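Local coordinates for alpha-galactosidase (Umbelopsis vinacea, PDB 3A5V), which probably hydrolyses terminal alpha-galactosyl residues from galactosides, as a tetrameric glycoside hydrolase of family 27, at residues V48-C53 against R74-L79; N57-S62 against E111-K116; T117-G122 against N155-P160. One frame throughout, in Å; residues are numbered along the deposited sequence. Where two conformers were deposited one is given.

Contact 1 of 3, residues V48-C53 against R74-L79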
loop_
_atom_site.group_PDB
_atom_site.type_symbol
_atom_site.label_atom_id
_atom_site.label_comp_id
_atom_site.label_asym_id
_atom_site.label_seq_id
_atom_site.Cartn_x
_atom_site.Cartn_y
_atom_site.Cartn_z
ATOM N N VAL A 48 -29.341 24.105 -5.722
ATOM C CA VAL A 48 -29.448 23.749 -7.148
ATOM C C VAL A 48 -28.030 23.826 -7.714
ATOM O O VAL A 48 -27.457 24.911 -7.865
ATOM C CB VAL A 48 -30.403 24.701 -7.953
ATOM C CG1 VAL A 48 -30.397 24.331 -9.479
ATOM C CG2 VAL A 48 -31.846 24.656 -7.380
ATOM N N ILE A 49 -27.460 22.669 -8.012
ATOM C CA ILE A 49 -26.033 22.586 -8.321
ATOM C C ILE A 49 -25.839 22.358 -9.800
ATOM O O ILE A 49 -26.307 21.359 -10.349
ATOM C CB ILE A 49 -25.340 21.454 -7.491
ATOM C CG1 ILE A 49 -25.526 21.714 -5.982
ATOM C CG2 ILE A 49 -23.846 21.351 -7.855
ATOM C CD1 ILE A 49 -25.605 20.430 -5.134
ATOM N N ILE A 50 -25.157 23.304 -10.447
ATOM C CA ILE A 50 -24.857 23.214 -11.869
ATOM C C ILE A 50 -23.583 22.376 -11.990
ATOM O O ILE A 50 -22.526 22.776 -11.473
ATOM C CB ILE A 50 -24.635 24.641 -12.484
ATOM C CG1 ILE A 50 -25.904 25.511 -12.312
ATOM C CG2 ILE A 50 -24.150 24.554 -13.947
ATOM C CD1 ILE A 50 -25.694 27.015 -12.698
ATOM N N ASP A 51 -23.684 21.213 -12.638
ATOM C CA ASP A 51 -22.538 20.295 -12.715
ATOM C C ASP A 51 -21.627 20.651 -13.912
ATOM O O ASP A 51 -21.602 21.806 -14.342
ATOM C CB ASP A 51 -23.011 18.827 -12.751
ATOM C CG ASP A 51 -21.953 17.868 -12.223
ATOM O OD1 ASP A 51 -21.748 17.842 -10.987
ATOM O OD2 ASP A 51 -21.319 17.162 -13.051
ATOM N N ASP A 52 -20.894 19.674 -14.458
ATOM C CA ASP A 52 -19.906 19.915 -15.516
ATOM C C ASP A 52 -20.596 20.407 -16.810
ATOM O O ASP A 52 -21.799 20.198 -16.997
ATOM C CB ASP A 52 -19.178 18.588 -15.807
ATOM C CG ASP A 52 -17.749 18.758 -16.374
ATOM O OD1 ASP A 52 -17.290 19.906 -16.629
ATOM O OD2 ASP A 52 -17.081 17.696 -16.549
ATOM N N CYS A 53 -19.813 21.023 -17.702
ATOM C CA CYS A 53 -20.220 21.387 -19.088
ATOM C C CYS A 53 -20.956 22.740 -19.180
ATOM O O CYS A 53 -21.602 23.024 -20.192
ATOM C CB CYS A 53 -20.995 20.238 -19.764
ATOM S SG CYS A 53 -20.749 20.106 -21.556
ATOM N N ARG A 74 -27.371 35.039 -20.771
ATOM C CA ARG A 74 -27.234 36.202 -19.868
ATOM C C ARG A 74 -26.027 36.120 -18.920
ATOM O O ARG A 74 -25.833 37.004 -18.093
ATOM C CB ARG A 74 -28.492 36.408 -19.015
ATOM C CG ARG A 74 -29.804 36.500 -19.775
ATOM C CD ARG A 74 -30.961 36.627 -18.800
ATOM N NE ARG A 74 -31.158 35.421 -17.992
ATOM C CZ ARG A 74 -31.754 35.412 -16.800
ATOM N NH1 ARG A 74 -32.219 36.543 -16.271
ATOM N NH2 ARG A 74 -31.878 34.278 -16.129
ATOM N N GLY A 75 -25.210 35.077 -19.052
ATOM C CA GLY A 75 -24.185 34.798 -18.046
ATOM C C GLY A 75 -24.803 34.071 -16.853
ATOM O O GLY A 75 -26.033 33.935 -16.751
ATOM N N ILE A 76 -23.954 33.610 -15.937
ATOM C CA ILE A 76 -24.430 32.868 -14.759
ATOM C C ILE A 76 -25.139 33.760 -13.726
ATOM O O ILE A 76 -26.140 33.344 -13.130
ATOM C CB ILE A 76 -23.264 32.083 -14.066
ATOM C CG1 ILE A 76 -22.716 30.988 -14.988
ATOM C CG2 ILE A 76 -23.693 31.492 -12.712
ATOM C CD1 ILE A 76 -23.699 29.865 -15.328
ATOM N N LYS A 77 -24.628 34.970 -13.503
ATOM C CA LYS A 77 -25.162 35.787 -12.399
ATOM C C LYS A 77 -26.697 35.979 -12.432
ATOM O O LYS A 77 -27.352 35.794 -11.402
ATOM C CB LYS A 77 -24.428 37.134 -12.230
ATOM C CG LYS A 77 -24.837 37.841 -10.947
ATOM C CD LYS A 77 -24.340 39.261 -10.884
ATOM C CE LYS A 77 -24.870 39.965 -9.635
ATOM N NZ LYS A 77 -24.156 39.506 -8.394
ATOM N N PRO A 78 -27.269 36.362 -13.593
ATOM C CA PRO A 78 -28.726 36.551 -13.616
ATOM C C PRO A 78 -29.524 35.269 -13.367
ATOM O O PRO A 78 -30.626 35.336 -12.828
ATOM C CB PRO A 78 -28.987 37.078 -15.037
ATOM C CG PRO A 78 -27.688 37.738 -15.434
ATOM C CD PRO A 78 -26.669 36.741 -14.885
ATOM N N LEU A 79 -28.986 34.119 -13.784
ATOM C CA LEU A 79 -29.575 32.828 -13.438
ATOM C C LEU A 79 -29.529 32.573 -11.919
ATOM O O LEU A 79 -30.509 32.109 -11.332
ATOM C CB LEU A 79 -28.888 31.674 -14.220
ATOM C CG LEU A 79 -29.323 30.246 -13.861
ATOM C CD1 LEU A 79 -30.856 30.038 -14.025
ATOM C CD2 LEU A 79 -28.541 29.213 -14.701
#

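Contact 2 of 3, residues N57-S62 against E111-K116. With MAN (alpha-D-mannopyranose), chain B; MAN (alpha-D-mannopyranose), chain C.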
loop_
_atom_site.group_PDB
_atom_site.type_symbol
_atom_site.label_atom_id
_atom_site.label_comp_id
_atom_site.label_asym_id
_atom_site.label_seq_id
_atom_site.Cartn_x
_atom_site.Cartn_y
_atom_site.Cartn_z
ATOM N N ASN A 57 -15.386 27.759 -23.822
ATOM C CA ASN A 57 -14.267 26.963 -24.350
ATOM C C ASN A 57 -12.871 27.466 -23.966
ATOM O O ASN A 57 -11.917 26.689 -23.970
ATOM C CB ASN A 57 -14.369 26.825 -25.876
ATOM C CG ASN A 57 -14.085 28.136 -26.588
ATOM O OD1 ASN A 57 -14.696 29.161 -26.274
ATOM N ND2 ASN A 57 -13.138 28.119 -27.531
ATOM N N GLU A 58 -12.750 28.752 -23.641
ATOM C CA GLU A 58 -11.475 29.330 -23.234
ATOM C C GLU A 58 -11.695 30.419 -22.195
ATOM O O GLU A 58 -12.776 30.998 -22.133
ATOM C CB GLU A 58 -10.692 29.888 -24.442
ATOM C CG GLU A 58 -10.238 28.819 -25.491
ATOM C CD GLU A 58 -9.296 27.716 -24.932
ATOM O OE1 GLU A 58 -8.492 27.992 -24.007
ATOM O OE2 GLU A 58 -9.354 26.563 -25.436
ATOM N N ARG A 59 -10.672 30.671 -21.377
ATOM C CA ARG A 59 -10.668 31.782 -20.426
ATOM C C ARG A 59 -10.599 33.132 -21.149
ATOM O O ARG A 59 -10.146 33.213 -22.295
ATOM C CB ARG A 59 -9.489 31.664 -19.457
ATOM C CG ARG A 59 -9.612 30.503 -18.479
ATOM C CD ARG A 59 -8.429 30.407 -17.497
ATOM N NE ARG A 59 -8.686 29.324 -16.547
ATOM C CZ ARG A 59 -9.404 29.449 -15.432
ATOM N NH1 ARG A 59 -9.886 30.640 -15.054
ATOM N NH2 ARG A 59 -9.613 28.382 -14.660
ATOM N N GLU A 60 -11.065 34.173 -20.470
ATOM C CA GLU A 60 -10.958 35.539 -20.961
ATOM C C GLU A 60 -9.491 35.978 -20.896
ATOM O O GLU A 60 -8.667 35.353 -20.210
ATOM C CB GLU A 60 -11.840 36.470 -20.112
ATOM C CG GLU A 60 -13.325 36.061 -20.062
ATOM C CD GLU A 60 -13.950 35.961 -21.454
ATOM O OE1 GLU A 60 -13.830 36.936 -22.220
ATOM O OE2 GLU A 60 -14.554 34.919 -21.799
ATOM N N SER A 61 -9.158 37.049 -21.617
ATOM C CA SER A 61 -7.831 37.676 -21.482
ATOM C C SER A 61 -7.546 38.028 -20.040
ATOM O O SER A 61 -6.407 37.937 -19.594
ATOM C CB SER A 61 -7.726 38.939 -22.346
ATOM O OG SER A 61 -7.657 38.576 -23.710
ATOM N N SER A 62 -8.591 38.424 -19.319
ATOM C CA SER A 62 -8.518 38.723 -17.891
ATOM C C SER A 62 -8.226 37.469 -17.026
ATOM O O SER A 62 -7.977 37.594 -15.828
ATOM C CB SER A 62 -9.841 39.347 -17.433
ATOM O OG SER A 62 -10.805 38.326 -17.151
ATOM N N GLU A 111 -7.110 29.213 -8.647
ATOM C CA GLU A 111 -8.097 29.076 -7.566
ATOM C C GLU A 111 -8.642 30.442 -7.092
ATOM O O GLU A 111 -9.850 30.599 -6.944
ATOM C CB GLU A 111 -7.534 28.279 -6.382
ATOM C CG GLU A 111 -7.190 26.798 -6.682
ATOM C CD GLU A 111 -5.768 26.590 -7.233
ATOM O OE1 GLU A 111 -5.100 27.595 -7.569
ATOM O OE2 GLU A 111 -5.329 25.410 -7.324
ATOM N N ASP A 112 -7.758 31.415 -6.859
ATOM C CA ASP A 112 -8.188 32.749 -6.396
ATOM C C ASP A 112 -9.120 33.420 -7.396
ATOM O O ASP A 112 -10.192 33.897 -7.035
ATOM C CB ASP A 112 -6.986 33.660 -6.106
ATOM C CG ASP A 112 -6.336 33.348 -4.767
ATOM O OD1 ASP A 112 -6.883 32.525 -4.002
ATOM O OD2 ASP A 112 -5.275 33.927 -4.471
ATOM N N ILE A 113 -8.697 33.425 -8.650
ATOM C CA ILE A 113 -9.463 34.005 -9.751
ATOM C C ILE A 113 -10.850 33.354 -9.901
ATOM O O ILE A 113 -11.862 34.056 -10.016
ATOM C CB ILE A 113 -8.659 33.915 -11.060
ATOM C CG1 ILE A 113 -7.498 34.938 -11.014
ATOM C CG2 ILE A 113 -9.551 34.161 -12.278
ATOM C CD1 ILE A 113 -6.419 34.698 -12.072
ATOM N N ASP A 114 -10.898 32.024 -9.891
ATOM C CA ASP A 114 -12.175 31.335 -10.083
ATOM C C ASP A 114 -13.121 31.531 -8.894
ATOM O O ASP A 114 -14.327 31.766 -9.082
ATOM C CB ASP A 114 -11.966 29.851 -10.420
ATOM C CG ASP A 114 -11.389 29.642 -11.817
ATOM O OD1 ASP A 114 -11.213 30.638 -12.572
ATOM O OD2 ASP A 114 -11.118 28.473 -12.172
ATOM N N ALA A 115 -12.581 31.456 -7.678
ATOM C CA ALA A 115 -13.390 31.696 -6.478
ATOM C C ALA A 115 -13.991 33.108 -6.497
ATOM O O ALA A 115 -15.155 33.304 -6.135
ATOM C CB ALA A 115 -12.558 31.500 -5.239
ATOM N N LYS A 116 -13.180 34.086 -6.905
ATOM C CA LYS A 116 -13.634 35.472 -7.014
ATOM C C LYS A 116 -14.788 35.591 -8.025
ATOM O O LYS A 116 -15.798 36.246 -7.744
ATOM C CB LYS A 116 -12.463 36.389 -7.390
ATOM C CG LYS A 116 -12.816 37.864 -7.469
ATOM C CD LYS A 116 -11.549 38.729 -7.494
ATOM C CE LYS A 116 -11.893 40.220 -7.642
ATOM N NZ LYS A 116 -10.768 40.979 -8.280
HETATM C C1 MAN B . -10.223 25.675 -29.327
HETATM C C2 MAN B . -10.835 25.027 -28.069
HETATM C C3 MAN B . -11.920 23.994 -28.423
HETATM C C4 MAN B . -12.906 24.550 -29.452
HETATM C C5 MAN B . -12.180 25.208 -30.631
HETATM C C6 MAN B . -13.154 25.837 -31.631
HETATM O O2 MAN B . -11.357 26.016 -27.207
HETATM O O3 MAN B . -12.663 23.578 -27.289
HETATM O O4 MAN B . -13.720 23.490 -29.903
HETATM O O5 MAN B . -11.240 26.182 -30.180
HETATM O O6 MAN B . -13.790 26.958 -31.051
HETATM C C1 MAN C . -12.177 22.324 -26.752
HETATM C C2 MAN C . -13.345 21.363 -26.512
HETATM C C3 MAN C . -14.258 21.861 -25.387
HETATM C C4 MAN C . -13.485 22.338 -24.156
HETATM C C5 MAN C . -12.243 23.159 -24.531
HETATM C C6 MAN C . -11.367 23.488 -23.327
HETATM O O2 MAN C . -12.873 20.068 -26.190
HETATM O O3 MAN C . -15.151 20.833 -25.010
HETATM O O4 MAN C . -14.364 23.128 -23.387
HETATM O O5 MAN C . -11.468 22.504 -25.536
HETATM O O6 MAN C . -10.796 22.313 -22.790
#

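Contact 3 of 3, residues T117-G122 against N155-P160. With NAG (2-acetamido-2-deoxy-beta-D-glucopyranose), chain D.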
loop_
_atom_site.group_PDB
_atom_site.type_symbol
_atom_site.label_atom_id
_atom_site.label_comp_id
_atom_site.label_asym_id
_atom_site.label_seq_id
_atom_site.Cartn_x
_atom_site.Cartn_y
_atom_site.Cartn_z
ATOM N N THR A 117 -14.641 34.950 -9.181
ATOM C CA THR A 117 -15.715 34.916 -10.182
ATOM C C THR A 117 -17.012 34.340 -9.597
ATOM O O THR A 117 -18.079 34.930 -9.728
ATOM C CB THR A 117 -15.273 34.111 -11.431
ATOM O OG1 THR A 117 -14.115 34.735 -11.987
ATOM C CG2 THR A 117 -16.372 34.027 -12.503
ATOM N N TRP A 118 -16.912 33.198 -8.921
ATOM C CA TRP A 118 -18.104 32.531 -8.401
ATOM C C TRP A 118 -18.802 33.390 -7.336
ATOM O O TRP A 118 -20.032 33.509 -7.336
ATOM C CB TRP A 118 -17.739 31.131 -7.871
ATOM C CG TRP A 118 -17.125 30.253 -8.949
ATOM C CD1 TRP A 118 -17.405 30.280 -10.290
ATOM C CD2 TRP A 118 -16.129 29.242 -8.770
ATOM N NE1 TRP A 118 -16.656 29.345 -10.953
ATOM C CE2 TRP A 118 -15.859 28.692 -10.045
ATOM C CE3 TRP A 118 -15.427 28.754 -7.653
ATOM C CZ2 TRP A 118 -14.921 27.673 -10.242
ATOM C CZ3 TRP A 118 -14.481 27.732 -7.852
ATOM C CH2 TRP A 118 -14.237 27.215 -9.139
ATOM N N ALA A 119 -18.009 34.020 -6.466
ATOM C CA ALA A 119 -18.550 34.925 -5.434
ATOM C C ALA A 119 -19.308 36.113 -6.059
ATOM O O ALA A 119 -20.389 36.483 -5.600
ATOM C CB ALA A 119 -17.447 35.412 -4.516
ATOM N N LYS A 120 -18.742 36.674 -7.123
ATOM C CA LYS A 120 -19.366 37.765 -7.880
ATOM C C LYS A 120 -20.705 37.319 -8.471
ATOM O O LYS A 120 -21.683 38.078 -8.489
ATOM C CB LYS A 120 -18.412 38.225 -8.992
ATOM C CG LYS A 120 -18.992 39.229 -9.991
ATOM C CD LYS A 120 -18.019 39.441 -11.168
ATOM C CE LYS A 120 -18.446 40.599 -12.065
ATOM N NZ LYS A 120 -17.369 40.941 -13.067
ATOM N N TRP A 121 -20.751 36.071 -8.938
ATOM C CA TRP A 121 -21.977 35.513 -9.481
ATOM C C TRP A 121 -23.046 35.214 -8.436
ATOM O O TRP A 121 -24.204 34.996 -8.795
ATOM C CB TRP A 121 -21.691 34.238 -10.275
ATOM C CG TRP A 121 -20.931 34.428 -11.557
ATOM C CD1 TRP A 121 -20.705 35.604 -12.231
ATOM C CD2 TRP A 121 -20.310 33.395 -12.329
ATOM N NE1 TRP A 121 -19.971 35.355 -13.377
ATOM C CE2 TRP A 121 -19.727 34.007 -13.463
ATOM C CE3 TRP A 121 -20.191 32.004 -12.171
ATOM C CZ2 TRP A 121 -19.036 33.273 -14.439
ATOM C CZ3 TRP A 121 -19.507 31.274 -13.147
ATOM C CH2 TRP A 121 -18.940 31.916 -14.263
ATOM N N GLY A 122 -22.665 35.197 -7.159
ATOM C CA GLY A 122 -23.586 34.826 -6.077
ATOM C C GLY A 122 -23.645 33.330 -5.749
ATOM O O GLY A 122 -24.591 32.863 -5.121
ATOM N N ASN A 155 -12.639 31.174 0.913
ATOM C CA ASN A 155 -12.691 31.949 2.136
ATOM C C ASN A 155 -12.406 33.454 1.929
ATOM O O ASN A 155 -13.110 34.318 2.475
ATOM C CB ASN A 155 -11.714 31.361 3.167
ATOM C CG ASN A 155 -11.905 31.964 4.540
ATOM O OD1 ASN A 155 -11.211 32.918 4.896
ATOM N ND2 ASN A 155 -12.880 31.438 5.297
ATOM N N LYS A 156 -11.378 33.762 1.141
ATOM C CA LYS A 156 -10.939 35.144 1.000
ATOM C C LYS A 156 -11.897 36.049 0.233
ATOM O O LYS A 156 -11.795 37.271 0.336
ATOM C CB LYS A 156 -9.516 35.232 0.450
ATOM C CG LYS A 156 -9.332 34.874 -1.011
ATOM C CD LYS A 156 -7.827 34.994 -1.410
ATOM C CE LYS A 156 -6.962 33.919 -0.730
ATOM N NZ LYS A 156 -5.534 33.999 -1.167
ATOM N N THR A 157 -12.838 35.458 -0.512
ATOM C CA THR A 157 -13.867 36.253 -1.200
ATOM C C THR A 157 -14.793 36.932 -0.197
ATOM O O THR A 157 -15.504 37.863 -0.547
ATOM C CB THR A 157 -14.759 35.386 -2.112
ATOM O OG1 THR A 157 -15.585 34.546 -1.293
ATOM C CG2 THR A 157 -13.915 34.523 -3.047
ATOM N N GLY A 158 -14.811 36.432 1.033
ATOM C CA GLY A 158 -15.755 36.902 2.029
ATOM C C GLY A 158 -17.168 36.358 1.863
ATOM O O GLY A 158 -18.013 36.592 2.716
ATOM N N ARG A 159 -17.439 35.629 0.776
ATOM C CA ARG A 159 -18.765 35.057 0.582
ATOM C C ARG A 159 -18.804 33.612 1.109
ATOM O O ARG A 159 -17.993 32.775 0.677
ATOM C CB ARG A 159 -19.193 35.093 -0.894
ATOM C CG ARG A 159 -20.606 34.551 -1.093
ATOM C CD ARG A 159 -21.105 34.566 -2.548
ATOM N NE ARG A 159 -22.509 34.148 -2.575
ATOM C CZ ARG A 159 -23.551 34.969 -2.388
ATOM N NH1 ARG A 159 -23.348 36.257 -2.168
ATOM N NH2 ARG A 159 -24.795 34.508 -2.405
ATOM N N PRO A 160 -19.749 33.310 2.018
ATOM C CA PRO A 160 -19.909 31.908 2.455
ATOM C C PRO A 160 -20.279 30.985 1.282
ATOM O O PRO A 160 -21.308 31.186 0.619
ATOM C CB PRO A 160 -21.061 31.978 3.457
ATOM C CG PRO A 160 -21.054 33.451 3.941
ATOM C CD PRO A 160 -20.710 34.208 2.686
HETATM C C1 NAG D . -13.047 32.050 6.598
HETATM C C2 NAG D . -14.568 32.042 6.812
HETATM C C3 NAG D . -14.945 32.382 8.259
HETATM C C4 NAG D . -14.121 31.598 9.288
HETATM C C5 NAG D . -12.634 31.671 8.926
HETATM C C6 NAG D . -11.732 30.837 9.835
HETATM C C7 NAG D . -15.828 32.601 4.760
HETATM C C8 NAG D . -16.466 33.713 3.971
HETATM N N2 NAG D . -15.246 32.969 5.909
HETATM O O3 NAG D . -16.328 32.154 8.482
HETATM O O4 NAG D . -14.328 32.196 10.553
HETATM O O5 NAG D . -12.432 31.237 7.589
HETATM O O6 NAG D . -12.274 29.535 9.929
HETATM O O7 NAG D . -15.869 31.434 4.339
#

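Contact 1 of 3, residues V48-C53 against R74-L79
Ile50 meets Ile76 and Leu79 through branched aliphatic ends alone, and the flat groups lie beside this meeting rather than in it. One is the Arg74 guanidinium, at the outer end of the helical segment, which has CB of Pro78 over one face, 3.5 Å above its plane and displaced toward the rim; its NE and NH2 are taken up by salt bridges with Glu25 and Asp82. Another is the carboxylate of Asp51: the backbone N of Asp52 comes to its OD2 at 2.9 Å from above the carboxylate plane, 51° out of it.

The contact itself is small and wholly apolar. Ile50 sends CG1 away from its own carbonyl carbon (chi1 -60°), and the extended second torsion then carries CD1 outward to the helix. There it meets CD2 of Leu79 tip to tip, CD1 and CD2 being 4.1 Å apart. The CD1 atoms of Ile50 and Ile76 stand 4.4 Å apart, so the isoleucine methyl reaches two residues set three apart in the first helical turn. With the CA atoms of Ile50 and Ile76 10.1 Å apart, only the far ends of the side chains bridge the gap. Ile28 of helix 25-38 touches both Ile50 and Leu79 and continues the same hydrophobic layer.

Just past Ile50 the chain becomes polar. Asp51 and Asp52 both hydrogen-bond a Tris molecule, probably from the crystallisation liquor, and Asp51 also forms a salt bridge with Lys127. This pattern, with Val48 and Ile50 turned to the surrounding helices and two aspartates next along the chain, suits the mouth of a (beta/alpha)8 barrel, in which strand 47-49, helix 76-85 and strand 89-95 form a beta-alpha-beta crossover.

Contact 2 of 3, residues N57-S62 against E111-K116
Arg59 is led to Asp114 by a first torsion of -69°, which sets CG opposite its carbonyl carbon, and by a chain extended from CG to NE that spans most of the distance between loop and helix. Asp114 carries its own CG in the same sense, and although its CB leaves the helix without facing the loop, the carboxylate end swings nearer. The two side chains cross at about a right angle, yet their flat ends lie nearly in one plane, 11° apart.

The result is an end-on, two-pronged salt bridge. NH1 of Arg59 gives a bond of 2.8 Å to OD1 of Asp114, and NH2 of Arg59 one of 2.9 Å to OD2; each oxygen uses its syn lone pair, and the second bond is almost straight at 175°. Further partners fix both groups: Ser107 bonds OD2, the carbonyls of Lys63 and Ala106 take NH1 and NH2, and Tyr110 makes a cation-pi contact with the guanidinium. Ile113, whose CG2 is 4.5 Å from NH1 of Arg59, also lines a site holding a polyether molecule.

Two residues before Arg59, O2 of the chain B mannose accepts from ND2 of Asn57 at 2.8 Å and donates to OE2 of Glu58 at 2.7 Å. The paired charges of Arg59 and Asp114 are likely to neutralise each other in this partly buried place, with the surrounding bonds limiting rotation of both groups.

Contact 3 of 3, residues T117-G122 against N155-P160
A guanidinium laid flat on a glycine is the striking feature here: the Arg159 group has CA of Gly122 over the centre of one face, 3.6 Å from its plane. Gly122 ends its helix in a Schellman motif with positive phi, where a CB would press against the preceding carbonyl oxygen.

Arg159 reaches this place with CG opposite its backbone N (chi1 -177°) and a chain extended from CG to NE, the guanidinium then turned across it; on the way its CD passes O of Ala119 at 3.7 Å. Its NE bonds the carbonyl of Ile123 and its NH2 forms a salt bridge with Asp124, so the flat group is held by polar partners just beyond the helix. With an alanine in place of this arginine, Asp124 and the carbonyl of Ile123 would probably lose their partner and the glycine turn its cover.

One turn earlier in the helix, CB of Ala119 abuts CB of Thr157 at 3.6 Å, a tight apolar touch. The hydroxyl of Thr157 lies beside the same methyl; OG1 bonds the carbonyl O of Leu154 and accepts from N of Arg159 at 3.0 Å, an ST turn that steers the chain into Arg159. Two residues before Thr157, Asn155 carries an N-linked N-acetylglucosamine, whose C8 methyl lies 3.5 Å from C of Gly158.

Two neighbouring helices, 111-121 and 140-156, thus meet at their C-terminal ends, where the chain turns back toward the next strands of the (beta/alpha)8 barrel.

Overall arrangement
All three contacts belong to the alpha-galactosidase barrel domain and lie on one side of the chain's centre, contact 2 about 15 Å and contact 3 about 15 Å from contact 1, centre to centre, with contacts 2 and 3 about 13 Å apart. Along the sequence contacts 1 and 2 interleave, whereas contact 3 opens only after both have closed. Helix 111-121 serves contacts 2 and 3, its earlier turns meeting a loop and its last turn the end of helix 140-156. With Trp121 of contact 3 packed on Ile76 of contact 1, helices 76-85, 111-121 and 140-156 are linked in chain order along one flank of the barrel; only contact 1 reaches a strand end.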